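Side-chain contacts in SusD superfamily protein (Bacteroides thetaiotaomicron, PDB 3MCX), which is of unknown function but, as a SusD-family protein of the outer membrane, probably takes part in glycan binding and uptake, and binds zinc ions in the crystal: residues M215-Y218 against Q219-Y222; C352-R355 against L356-Y360; A363-A366 against G367-G371; G371-I374 against E375-Q378; T402-R405 against I406-R410. All coordinates share one frame; numbering follows the deposited sequence.

Contact 1: residues M215-Y218 against Q219-Y222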
loop_
_atom_site.group_PDB
_atom_site.type_symbol
_atom_site.label_atom_id
_atom_site.label_comp_id
_atom_site.label_asym_id
_atom_site.label_seq_id
_atom_site.Cartn_x
_atom_site.Cartn_y
_atom_site.Cartn_z
HETATM N N MSE A 215 13.128 -1.881 5.638
HETATM C CA MSE A 215 14.214 -1.564 6.576
HETATM C C MSE A 215 15.546 -2.107 6.090
HETATM O O MSE A 215 16.581 -1.892 6.764
HETATM C CB MSE A 215 13.999 -2.224 7.923
HETATM C CG MSE A 215 12.895 -1.731 8.705
HETATM SE SE MSE A 215 12.708 -2.785 10.336
HETATM C CE MSE A 215 13.817 -2.277 11.242
ATOM N N GLY A 216 15.560 -2.854 4.985
ATOM C CA GLY A 216 16.772 -3.529 4.534
ATOM C C GLY A 216 17.182 -4.675 5.458
ATOM O O GLY A 216 18.337 -5.085 5.484
ATOM N N GLU A 217 16.229 -5.152 6.260
ATOM C CA GLU A 217 16.410 -6.319 7.156
ATOM C C GLU A 217 16.059 -7.576 6.360
ATOM O O GLU A 217 14.983 -8.203 6.538
ATOM C CB GLU A 217 15.538 -6.216 8.405
ATOM C CG GLU A 217 16.034 -5.150 9.383
ATOM C CD GLU A 217 17.218 -5.570 10.207
ATOM O OE1 GLU A 217 17.659 -6.760 10.169
ATOM O OE2 GLU A 217 17.725 -4.680 10.924
ATOM N N TYR A 218 16.966 -7.927 5.454
ATOM C CA TYR A 218 16.635 -8.929 4.429
ATOM C C TYR A 218 16.397 -10.317 4.993
ATOM O O TYR A 218 15.446 -10.978 4.568
ATOM C CB TYR A 218 17.680 -8.952 3.305
ATOM C CG TYR A 218 17.877 -7.590 2.670
ATOM C CD1 TYR A 218 16.835 -6.961 2.020
ATOM C CD2 TYR A 218 19.107 -6.953 2.733
ATOM C CE1 TYR A 218 17.022 -5.674 1.444
ATOM C CE2 TYR A 218 19.302 -5.702 2.180
ATOM C CZ TYR A 218 18.280 -5.085 1.556
ATOM O OH TYR A 218 18.474 -3.822 0.998
ATOM N N GLN A 219 17.243 -10.791 5.915
ATOM C CA GLN A 219 16.997 -12.109 6.513
ATOM C C GLN A 219 15.629 -12.138 7.242
ATOM O O GLN A 219 14.892 -13.119 7.116
ATOM C CB GLN A 219 18.106 -12.497 7.470
ATOM C CG GLN A 219 17.968 -13.907 8.002
ATOM C CD GLN A 219 18.036 -14.963 6.911
ATOM O OE1 GLN A 219 18.970 -14.985 6.107
ATOM N NE2 GLN A 219 17.045 -15.853 6.884
ATOM N N LYS A 220 15.311 -11.115 8.043
ATOM C CA LYS A 220 14.014 -11.086 8.742
ATOM C C LYS A 220 12.850 -11.042 7.760
ATOM O O LYS A 220 11.809 -11.670 7.984
ATOM C CB LYS A 220 13.928 -9.907 9.713
ATOM C CG LYS A 220 14.953 -9.987 10.827
ATOM C CD LYS A 220 15.044 -8.701 11.586
ATOM C CE LYS A 220 15.884 -8.884 12.806
ATOM N NZ LYS A 220 15.308 -9.938 13.699
ATOM N N ALA A 221 13.000 -10.264 6.681
ATOM C CA ALA A 221 11.979 -10.219 5.642
ATOM C C ALA A 221 11.793 -11.601 5.029
ATOM O O ALA A 221 10.644 -12.040 4.777
ATOM C CB ALA A 221 12.335 -9.177 4.558
ATOM N N TYR A 222 12.907 -12.251 4.739
ATOM C CA TYR A 222 12.879 -13.587 4.141
ATOM C C TYR A 222 12.207 -14.602 5.054
ATOM O O TYR A 222 11.416 -15.439 4.596
ATOM C CB TYR A 222 14.303 -14.065 3.781
ATOM C CG TYR A 222 14.346 -15.225 2.808
ATOM C CD1 TYR A 222 14.204 -14.999 1.437
ATOM C CD2 TYR A 222 14.517 -16.522 3.239
ATOM C CE1 TYR A 222 14.228 -16.038 0.533
ATOM C CE2 TYR A 222 14.566 -17.580 2.329
ATOM C CZ TYR A 222 14.391 -17.311 0.976
ATOM O OH TYR A 222 14.429 -18.342 0.056
HETATM O O HOH W 1 17.524 -9.129 8.777
#

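Contact 2: residues C352-R355 against L356-Y360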
loop_
_atom_site.group_PDB
_atom_site.type_symbol
_atom_site.label_atom_id
_atom_site.label_comp_id
_atom_site.label_asym_id
_atom_site.label_seq_id
_atom_site.Cartn_x
_atom_site.Cartn_y
_atom_site.Cartn_z
ATOM N N CYS A 352 -7.873 -4.888 -1.093
ATOM C CA CYS A 352 -6.865 -5.864 -0.734
ATOM C C CYS A 352 -5.630 -5.118 -0.258
ATOM O O CYS A 352 -5.077 -4.251 -0.977
ATOM C CB CYS A 352 -6.533 -6.729 -1.943
ATOM S SG CYS A 352 -5.275 -7.973 -1.553
ATOM N N ILE A 353 -5.256 -5.366 0.998
ATOM C CA ILE A 353 -4.127 -4.710 1.631
ATOM C C ILE A 353 -2.812 -5.417 1.326
ATOM O O ILE A 353 -1.810 -4.762 1.070
ATOM C CB ILE A 353 -4.359 -4.603 3.161
ATOM C CG1 ILE A 353 -5.676 -3.910 3.490
ATOM C CG2 ILE A 353 -3.143 -3.907 3.868
ATOM C CD1 ILE A 353 -5.816 -2.487 2.966
ATOM N N ILE A 354 -2.809 -6.752 1.342
ATOM C CA ILE A 354 -1.624 -7.512 0.947
ATOM C C ILE A 354 -2.061 -8.881 0.431
ATOM O O ILE A 354 -3.004 -9.481 0.937
ATOM C CB ILE A 354 -0.581 -7.601 2.105
ATOM C CG1 ILE A 354 0.723 -8.247 1.643
ATOM C CG2 ILE A 354 -1.167 -8.322 3.307
ATOM C CD1 ILE A 354 1.932 -7.884 2.526
ATOM N N ARG A 355 -1.390 -9.347 -0.612
ATOM C CA ARG A 355 -1.689 -10.641 -1.200
ATOM C C ARG A 355 -0.422 -11.459 -1.483
ATOM O O ARG A 355 0.710 -10.973 -1.432
ATOM C CB ARG A 355 -2.548 -10.492 -2.450
ATOM C CG ARG A 355 -1.891 -9.824 -3.598
ATOM C CD ARG A 355 -2.870 -9.711 -4.768
ATOM N NE ARG A 355 -2.321 -8.920 -5.877
ATOM C CZ ARG A 355 -1.629 -9.369 -6.935
ATOM N NH1 ARG A 355 -1.483 -10.666 -7.192
ATOM N NH2 ARG A 355 -1.142 -8.502 -7.799
ATOM N N LEU A 356 -0.649 -12.732 -1.758
ATOM C CA LEU A 356 0.426 -13.696 -1.796
ATOM C C LEU A 356 1.502 -13.345 -2.837
ATOM O O LEU A 356 2.670 -13.619 -2.592
ATOM C CB LEU A 356 -0.156 -15.086 -2.035
ATOM C CG LEU A 356 0.726 -16.296 -1.766
ATOM C CD1 LEU A 356 1.244 -16.305 -0.307
ATOM C CD2 LEU A 356 0.025 -17.608 -2.132
ATOM N N SER A 357 1.137 -12.815 -4.010
ATOM C CA SER A 357 2.178 -12.497 -5.009
ATOM C C SER A 357 3.236 -11.545 -4.420
ATOM O O SER A 357 4.440 -11.696 -4.715
ATOM C CB SER A 357 1.614 -11.863 -6.287
ATOM O OG SER A 357 0.967 -12.810 -7.117
ATOM N N GLU A 358 2.806 -10.579 -3.597
ATOM C CA GLU A 358 3.769 -9.639 -3.014
ATOM C C GLU A 358 4.718 -10.391 -2.097
ATOM O O GLU A 358 5.906 -10.076 -2.038
ATOM C CB GLU A 358 3.099 -8.497 -2.245
ATOM C CG GLU A 358 4.112 -7.578 -1.604
ATOM C CD GLU A 358 3.517 -6.497 -0.733
ATOM O OE1 GLU A 358 2.330 -6.197 -0.902
ATOM O OE2 GLU A 358 4.231 -5.966 0.139
ATOM N N VAL A 359 4.179 -11.357 -1.374
ATOM C CA VAL A 359 4.968 -12.123 -0.408
ATOM C C VAL A 359 6.062 -12.916 -1.141
ATOM O O VAL A 359 7.209 -12.939 -0.711
ATOM C CB VAL A 359 4.079 -13.051 0.465
ATOM C CG1 VAL A 359 4.939 -13.908 1.372
ATOM C CG2 VAL A 359 3.073 -12.235 1.285
ATOM N N TYR A 360 5.714 -13.567 -2.250
ATOM C CA TYR A 360 6.711 -14.271 -3.063
ATOM C C TYR A 360 7.780 -13.297 -3.589
ATOM O O TYR A 360 8.962 -13.630 -3.582
ATOM C CB TYR A 360 6.040 -15.019 -4.233
ATOM C CG TYR A 360 5.480 -16.386 -3.911
ATOM C CD1 TYR A 360 4.345 -16.552 -3.116
ATOM C CD2 TYR A 360 6.106 -17.520 -4.398
ATOM C CE1 TYR A 360 3.863 -17.817 -2.834
ATOM C CE2 TYR A 360 5.628 -18.789 -4.135
ATOM C CZ TYR A 360 4.515 -18.938 -3.328
ATOM O OH TYR A 360 4.079 -20.244 -3.066
HETATM O O HOH W 2 0.055 -7.296 -2.053
#

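Contact 3: residues A363-A366 against G367-G371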
loop_
_atom_site.group_PDB
_atom_site.type_symbol
_atom_site.label_atom_id
_atom_site.label_comp_id
_atom_site.label_asym_id
_atom_site.label_seq_id
_atom_site.Cartn_x
_atom_site.Cartn_y
_atom_site.Cartn_z
ATOM N N ALA A 363 10.091 -12.241 -0.797
ATOM C CA ALA A 363 11.090 -13.295 -0.583
ATOM C C ALA A 363 12.187 -13.286 -1.655
ATOM O O ALA A 363 13.366 -13.458 -1.343
ATOM C CB ALA A 363 10.405 -14.699 -0.500
ATOM N N ALA A 364 11.798 -13.151 -2.917
ATOM C CA ALA A 364 12.777 -13.161 -3.985
ATOM C C ALA A 364 13.789 -12.019 -3.820
ATOM O O ALA A 364 14.996 -12.261 -3.920
ATOM C CB ALA A 364 12.102 -13.079 -5.339
ATOM N N GLU A 365 13.284 -10.828 -3.536
ATOM C CA GLU A 365 14.125 -9.634 -3.382
ATOM C C GLU A 365 15.004 -9.769 -2.113
ATOM O O GLU A 365 16.203 -9.532 -2.167
ATOM C CB GLU A 365 13.288 -8.366 -3.338
ATOM C CG GLU A 365 14.089 -7.073 -3.295
ATOM C CD GLU A 365 13.230 -5.835 -3.288
ATOM O OE1 GLU A 365 12.002 -5.906 -3.575
ATOM O OE2 GLU A 365 13.796 -4.757 -2.952
ATOM N N ALA A 366 14.411 -10.191 -0.997
ATOM C CA ALA A 366 15.167 -10.345 0.238
ATOM C C ALA A 366 16.267 -11.391 0.079
ATOM O O ALA A 366 17.373 -11.209 0.583
ATOM C CB ALA A 366 14.248 -10.700 1.401
ATOM N N GLY A 367 15.982 -12.478 -0.639
ATOM C CA GLY A 367 16.967 -13.521 -0.852
ATOM C C GLY A 367 18.157 -13.038 -1.677
ATOM O O GLY A 367 19.318 -13.238 -1.329
ATOM N N LEU A 368 17.856 -12.393 -2.800
ATOM C CA LEU A 368 18.900 -11.876 -3.663
ATOM C C LEU A 368 19.765 -10.860 -2.915
ATOM O O LEU A 368 20.968 -10.934 -2.975
ATOM C CB LEU A 368 18.322 -11.254 -4.925
ATOM C CG LEU A 368 19.361 -10.816 -5.959
ATOM C CD1 LEU A 368 20.166 -11.986 -6.477
ATOM C CD2 LEU A 368 18.668 -10.122 -7.100
ATOM N N LYS A 369 19.128 -9.957 -2.176
ATOM C CA LYS A 369 19.853 -8.915 -1.438
ATOM C C LYS A 369 20.727 -9.483 -0.324
ATOM O O LYS A 369 21.855 -9.008 -0.106
ATOM C CB LYS A 369 18.892 -7.866 -0.892
ATOM C CG LYS A 369 18.275 -6.936 -1.948
ATOM C CD LYS A 369 19.298 -6.073 -2.690
ATOM C CE LYS A 369 20.052 -5.107 -1.800
ATOM N NZ LYS A 369 21.148 -4.394 -2.553
ATOM N N LYS A 370 20.261 -10.531 0.356
ATOM C CA LYS A 370 21.043 -11.084 1.485
ATOM C C LYS A 370 22.155 -12.025 1.027
ATOM O O LYS A 370 23.102 -12.297 1.760
ATOM C CB LYS A 370 20.132 -11.761 2.512
ATOM C CG LYS A 370 19.630 -13.160 2.133
ATOM C CD LYS A 370 18.399 -13.558 2.967
ATOM C CE LYS A 370 18.036 -15.038 2.809
ATOM N NZ LYS A 370 18.948 -15.986 3.496
ATOM N N GLY A 371 22.046 -12.531 -0.205
ATOM C CA GLY A 371 23.122 -13.307 -0.817
ATOM C C GLY A 371 23.204 -14.775 -0.443
ATOM O O GLY A 371 24.187 -15.440 -0.759
#

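Contact 4: residues G371-I374 against E375-Q378. With ZN (zinc ion), chain C.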
loop_
_atom_site.group_PDB
_atom_site.type_symbol
_atom_site.label_atom_id
_atom_site.label_comp_id
_atom_site.label_asym_id
_atom_site.label_seq_id
_atom_site.Cartn_x
_atom_site.Cartn_y
_atom_site.Cartn_z
ATOM N N GLY A 371 22.046 -12.531 -0.205
ATOM C CA GLY A 371 23.122 -13.307 -0.817
ATOM C C GLY A 371 23.204 -14.775 -0.443
ATOM O O GLY A 371 24.187 -15.440 -0.759
ATOM N N THR A 372 22.182 -15.267 0.251
ATOM C CA THR A 372 22.038 -16.677 0.570
ATOM C C THR A 372 20.602 -17.092 0.310
ATOM O O THR A 372 19.737 -16.258 0.176
ATOM C CB THR A 372 22.419 -17.012 2.027
ATOM O OG1 THR A 372 21.646 -16.245 2.942
ATOM C CG2 THR A 372 23.932 -16.761 2.271
ATOM N N ASP A 373 20.369 -18.402 0.267
ATOM C CA ASP A 373 19.096 -18.984 -0.212
ATOM C C ASP A 373 18.757 -18.504 -1.624
ATOM O O ASP A 373 17.587 -18.336 -1.981
ATOM C CB ASP A 373 17.948 -18.741 0.772
ATOM C CG ASP A 373 18.219 -19.350 2.137
ATOM O OD1 ASP A 373 18.418 -20.592 2.230
ATOM O OD2 ASP A 373 18.227 -18.583 3.118
ATOM N N ILE A 374 19.791 -18.309 -2.439
ATOM C CA ILE A 374 19.612 -17.719 -3.759
ATOM C C ILE A 374 18.742 -18.578 -4.675
ATOM O O ILE A 374 17.798 -18.068 -5.255
ATOM C CB ILE A 374 20.962 -17.456 -4.440
ATOM C CG1 ILE A 374 21.743 -16.419 -3.628
ATOM C CG2 ILE A 374 20.762 -16.956 -5.898
ATOM C CD1 ILE A 374 21.069 -15.105 -3.521
ATOM N N GLU A 375 19.017 -19.872 -4.769
ATOM C CA GLU A 375 18.231 -20.750 -5.630
ATOM C C GLU A 375 16.759 -20.781 -5.213
ATOM O O GLU A 375 15.864 -20.698 -6.045
ATOM C CB GLU A 375 18.797 -22.170 -5.635
ATOM C CG GLU A 375 18.185 -22.975 -6.719
ATOM C CD GLU A 375 18.694 -24.365 -6.831
ATOM O OE1 GLU A 375 19.489 -24.833 -5.978
ATOM O OE2 GLU A 375 18.275 -24.994 -7.819
ATOM N N GLU A 376 16.510 -20.858 -3.917
ATOM C CA GLU A 376 15.140 -20.834 -3.399
ATOM C C GLU A 376 14.448 -19.518 -3.758
ATOM O O GLU A 376 13.287 -19.489 -4.200
ATOM C CB GLU A 376 15.145 -21.091 -1.877
ATOM C CG GLU A 376 13.770 -21.255 -1.285
ATOM C CD GLU A 376 13.805 -21.613 0.178
ATOM O OE1 GLU A 376 14.190 -20.744 0.983
ATOM O OE2 GLU A 376 13.436 -22.767 0.507
ATOM N N ALA A 377 15.151 -18.412 -3.538
ATOM C CA ALA A 377 14.650 -17.077 -3.873
ATOM C C ALA A 377 14.305 -16.900 -5.365
ATOM O O ALA A 377 13.241 -16.331 -5.727
ATOM C CB ALA A 377 15.679 -16.020 -3.429
ATOM N N GLN A 378 15.198 -17.397 -6.220
ATOM C CA GLN A 378 15.009 -17.366 -7.663
ATOM C C GLN A 378 13.746 -18.162 -8.036
ATOM O O GLN A 378 12.937 -17.735 -8.872
ATOM C CB GLN A 378 16.316 -17.879 -8.282
ATOM C CG GLN A 378 16.266 -18.681 -9.477
ATOM C CD GLN A 378 17.631 -19.307 -9.746
ATOM O OE1 GLN A 378 18.637 -18.926 -9.137
ATOM N NE2 GLN A 378 17.665 -20.251 -10.640
HETATM ZN ZN ZN C . 18.665 -26.867 -8.019
#

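Contact 5: residues T402-R405 against I406-R410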
loop_
_atom_site.group_PDB
_atom_site.type_symbol
_atom_site.label_atom_id
_atom_site.label_comp_id
_atom_site.label_asym_id
_atom_site.label_seq_id
_atom_site.Cartn_x
_atom_site.Cartn_y
_atom_site.Cartn_z
ATOM N N THR A 402 18.495 -11.052 -11.412
ATOM C CA THR A 402 19.062 -9.761 -11.021
ATOM C C THR A 402 18.017 -8.941 -10.256
ATOM O O THR A 402 16.801 -9.161 -10.347
ATOM C CB THR A 402 19.475 -8.952 -12.235
ATOM O OG1 THR A 402 18.295 -8.598 -12.945
ATOM C CG2 THR A 402 20.454 -9.759 -13.175
ATOM N N LEU A 403 18.466 -7.941 -9.506
ATOM C CA LEU A 403 17.549 -7.027 -8.850
ATOM C C LEU A 403 16.619 -6.350 -9.857
ATOM O O LEU A 403 15.436 -6.266 -9.628
ATOM C CB LEU A 403 18.345 -5.993 -8.048
ATOM C CG LEU A 403 17.499 -4.992 -7.278
ATOM C CD1 LEU A 403 16.549 -5.658 -6.244
ATOM C CD2 LEU A 403 18.415 -3.914 -6.596
ATOM N N ASP A 404 17.153 -5.867 -10.972
ATOM C CA ASP A 404 16.316 -5.181 -11.951
ATOM C C ASP A 404 15.224 -6.115 -12.441
ATOM O O ASP A 404 14.087 -5.695 -12.629
ATOM C CB ASP A 404 17.145 -4.699 -13.142
ATOM C CG ASP A 404 16.316 -3.873 -14.121
ATOM O OD1 ASP A 404 15.734 -2.855 -13.696
ATOM O OD2 ASP A 404 16.243 -4.276 -15.296
ATOM N N ARG A 405 15.560 -7.386 -12.657
ATOM C CA ARG A 405 14.515 -8.317 -13.096
ATOM C C ARG A 405 13.397 -8.511 -12.078
ATOM O O ARG A 405 12.213 -8.576 -12.443
ATOM C CB ARG A 405 15.110 -9.638 -13.513
ATOM C CG ARG A 405 14.099 -10.554 -14.215
ATOM C CD ARG A 405 13.645 -9.946 -15.537
ATOM N NE ARG A 405 12.632 -10.736 -16.229
ATOM C CZ ARG A 405 11.326 -10.715 -15.959
ATOM N NH1 ARG A 405 10.833 -10.024 -14.921
ATOM N NH2 ARG A 405 10.524 -11.497 -16.690
ATOM N N ILE A 406 13.733 -8.542 -10.792
ATOM C CA ILE A 406 12.742 -8.612 -9.744
ATOM C C ILE A 406 11.880 -7.344 -9.709
ATOM O O ILE A 406 10.643 -7.395 -9.614
ATOM C CB ILE A 406 13.389 -8.805 -8.355
ATOM C CG1 ILE A 406 14.151 -10.133 -8.287
ATOM C CG2 ILE A 406 12.316 -8.754 -7.274
ATOM C CD1 ILE A 406 15.018 -10.231 -7.005
ATOM N N LEU A 407 12.546 -6.195 -9.780
ATOM C CA LEU A 407 11.842 -4.921 -9.704
ATOM C C LEU A 407 10.906 -4.697 -10.898
ATOM O O LEU A 407 9.812 -4.159 -10.713
ATOM C CB LEU A 407 12.859 -3.772 -9.513
ATOM C CG LEU A 407 13.652 -3.853 -8.194
ATOM C CD1 LEU A 407 14.523 -2.561 -8.053
ATOM C CD2 LEU A 407 12.780 -4.002 -6.949
ATOM N N LYS A 408 11.346 -5.102 -12.101
ATOM C CA LYS A 408 10.432 -5.150 -13.249
ATOM C C LYS A 408 9.212 -6.021 -12.988
ATOM O O LYS A 408 8.088 -5.609 -13.272
ATOM C CB LYS A 408 11.128 -5.647 -14.507
ATOM C CG LYS A 408 12.069 -4.644 -15.182
ATOM C CD LYS A 408 12.564 -5.180 -16.522
ATOM C CE LYS A 408 13.322 -4.173 -17.366
ATOM N NZ LYS A 408 13.641 -4.703 -18.741
ATOM N N GLU A 409 9.400 -7.213 -12.448
ATOM C CA GLU A 409 8.267 -8.088 -12.182
ATOM C C GLU A 409 7.328 -7.478 -11.166
ATOM O O GLU A 409 6.091 -7.575 -11.312
ATOM C CB GLU A 409 8.751 -9.463 -11.710
ATOM C CG GLU A 409 7.700 -10.552 -11.861
ATOM C CD GLU A 409 7.294 -10.780 -13.288
ATOM O OE1 GLU A 409 8.063 -10.475 -14.223
ATOM O OE2 GLU A 409 6.180 -11.311 -13.467
ATOM N N ARG A 410 7.870 -6.836 -10.131
ATOM C CA ARG A 410 7.032 -6.162 -9.144
ATOM C C ARG A 410 6.199 -5.050 -9.750
ATOM O O ARG A 410 5.027 -4.873 -9.398
ATOM C CB ARG A 410 7.868 -5.578 -7.999
ATOM C CG ARG A 410 8.541 -6.633 -7.085
ATOM C CD ARG A 410 9.385 -5.973 -5.968
ATOM N NE ARG A 410 8.525 -5.198 -5.092
ATOM C CZ ARG A 410 7.898 -5.637 -4.003
ATOM N NH1 ARG A 410 8.123 -6.845 -3.501
ATOM N NH2 ARG A 410 7.100 -4.824 -3.387
HETATM O O HOH W 3 7.802 -10.538 -16.883
#

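Contact 1: residues M215-Y218 against Q219-Y222
The N-cap of helix 218-231 is formed here, with Glu217 in the capping position and Ala221 closing the first helical turn. Glu217 O accepts from Ala221 N at 2.9 Å, and one residue on Tyr218 O takes Tyr222 N at 2.8 Å. Glu217 is also the centre of an inverse gamma turn, whose bond from Tyr218 N to Gly216 O is weak. The Glu217 side chain folds back over the helix start: with CG anti to the carbonyl carbon and a bend at chi2 (-78°), its carboxylate reaches a water. That water donates to Glu217 OE1 at 2.8 Å and accepts from Lys220 N at 3.1 Å, a water-mediated counterpart of a capping bond. Lys220 runs alongside Glu217 in the same direction, and its methylene CD lies 3.6 Å from Glu217 OE1. The ammonium itself goes past, with Lys220 NZ 5.3 Å from that oxygen, too far for a salt bridge. Gly216, with positive phi, ends helix 201-214 in a Schellman motif, so two helices are joined by a very short link. Tyr212 of that helix packs on Glu217, Lys220 and Ala221, while Ala221 and Tyr222 rest on Ala366 of helix 356-370, whose Lys370 bonds to Gln219 OE1.

Contact 2: residues C352-R355 against L356-Y360
Ile354 and Glu358 meet side chain to side chain at about a right angle, Ile354 CG1 lying 3.6 Å from Glu358 OE1 and the methyl CD1 3.8 Å from Glu358 OE2. The glutamate is extended, with CG opposite its backbone N (chi1 177°), which carries the carboxylate back over the end of the strand. A water joins the two segments beside it, donating to Glu358 OE1 at 2.8 Å and accepting from Arg355 N at 2.9 Å. Arg355 is the N-cap residue, and its carbonyl O receives Glu358 N at 3.0 Å and Val359 N at 3.5 Å, both weak bonds. Its side chain reaches forward to the helix, where Arg355 NH1 comes within 3.4 Å of Ser357 CB. In the next shell Glu255 takes both Arg355 NH1 and Ser357 OG, while Glu417 and Glu413 hold NE and NH2. Arg210 pairs with Glu358 OE1 and also bonds Ile353 O, within a classic beta bulge opposite Phe258 of strand 256-260. With an alanine at Glu358, Arg210 would probably lose its carboxylate partner and the water on Arg355 N one of its two holds. At this strand-to-helix junction one buried arginine thus serves three glutamates while Glu358 pairs with Arg210, and the arginine charges would be expected to help keep the buried carboxylates ionised.

Contact 3: residues A363-A366 against G367-G371
Four successive backbone hydrogen bonds tie Ala363-Ala366 to the turn that follows: Gly367 N to Ala363 O, Leu368 N to Ala364 O, Lys369 N to Glu365 O and Lys370 N to Ala366 O. The first of them, between Gly367 N and Ala363 O, measures 2.9 Å. Aliphatic contacts with carbonyl oxygens come next. Lys369 holds CG beside its backbone N (chi1 -72°), which puts that carbon 3.3 Å from Glu365 O; the chain bends only beyond it. Lys370 places CG between its backbone N and carbonyl carbon (chi1 78°), and its CB, CG and CD pass over Ala366 O, with CD at 3.5 Å from that oxygen. The charged ends find their partners elsewhere: Lys370 NZ forms a salt bridge with Asp373 OD2 and bonds Thr372 OG1, in the loop just beyond, whereas Glu365, extended from the helix, makes a salt bridge with Arg426 and a hydrogen bond with Asn427. Small residues let other helices come close, Ala363 touching Ala225 and Tyr380, and Ala364 touching Leu381. Gly371, with positive phi, ends the helix. The alanines and Gly367 of this helix, against which helices 218-231 and 374-385 pack, are consistent with the TPR-like packing of successive helices in the SusD family.

Contact 4: residues G371-I374 against E375-Q378
Asp373, at the N-cap of helix 374-385, has left-handed helical backbone angles (phi 55°), and its carbonyl starts the helical bonding by accepting Ala377 N at 2.9 Å. Ile374 O continues the pattern with Gln378 N, also at 2.9 Å, each donor lying nearly in line with its C=O bond. The Ala377 methyl tucks under this first turn, CB 3.3 Å from Asp373 O. The Asp373 carboxylate does not cap the helix; it turns back toward the preceding helix and its partner Lys370. Asp373 OD1 lies 4.4 Å from Glu376 OE1, so two like charges stand close. Glu376 OE1 is hydrogen-bonded by Tyr222 OH, and the charge is balanced by Lys230 at OE2. On another side of the helix Ile374 and Gln378 are neighbours, Ile374 CG2 4.3 Å from Gln378 OE1, and that amide oxygen bonds Thr398 OG1; both side chains also pack on Phe401. Glu375 stretches away from the turn, CG anti to its backbone N (chi1 -168°), and reaches a zinc ion with OE2 at 1.9 Å. OE1 of the same carboxylate stays 3.0 Å from the zinc ion, so binding is through one oxygen. Glu375 also touches a crystal neighbour. Three acidic side chains thus gather at the start of a helix, where its dipole would probably favour them, and each has a cationic partner: Asp373 and Glu376 a lysine, Glu375 the metal.

Contact 5: residues T402-R405 against I406-R410
Arg405 and Glu409 each leave the helix with CG anti to the backbone N and then bend at chi2 (65° and 62°), so the two chains run side by side in the same direction and bring their ends together. Arg405 NH1 donates to Glu409 OE1 at 2.9 Å in a nearly straight salt bridge, the oxygen lying in the guanidinium plane and using its anti lone pair; the two flat groups are turned 38° apart. A water completes the ring, donating to Glu409 OE1 at 2.7 Å and accepting from Arg405 NH2 at 2.9 Å, so that OE1 takes two bonds. Glu409 OE2 is held by Arg309. A methionine in place of Arg405 would probably leave Glu409 OE1 with only the water and let the carboxylate swing about its remaining bond to Arg309. One residue earlier, Asp404 and Lys408 cross at a slant: OD2 touches the methylene CE at 3.6 Å, while NZ, 4.3 Å from OD2, is committed to Glu303. On the side turned to helix 356-370, Leu403 CG packs on Leu407 CD1 at 3.9 Å, both leucines touching Glu365, and Ile406 leans on Leu368. Thr402 closes the first turn, its OG1 accepting Arg405 N at 3.0 Å, and Thr402 O takes Ile406 N at 3.2 Å. The whole is a threonine-capped helix start with side-chain contacts four residues apart, one of them a salt bridge, packed between helices 356-370 and 374-385.

How the contacts relate
Contact 2 is the most buried and lies closest to the centre of the chain, where charges are matched by internal salt bridges; contact 4 is at the surface and carries the zinc ion. Contacts 2 and 3 share helix 356-370, one at its start and the other at its end, and contact 3 passes into contact 4 at Gly371. Contact 1 lies against both contact 3 and contact 4. Contact 5 meets contact 3 where Leu368 CD2 approaches Ile406 CD1 at 3.7 Å. Four of the five open a helix: contact 2 with buried ion pairs, contacts 1 and 5, partly buried, with water bridges, and contact 4 with exposed acids.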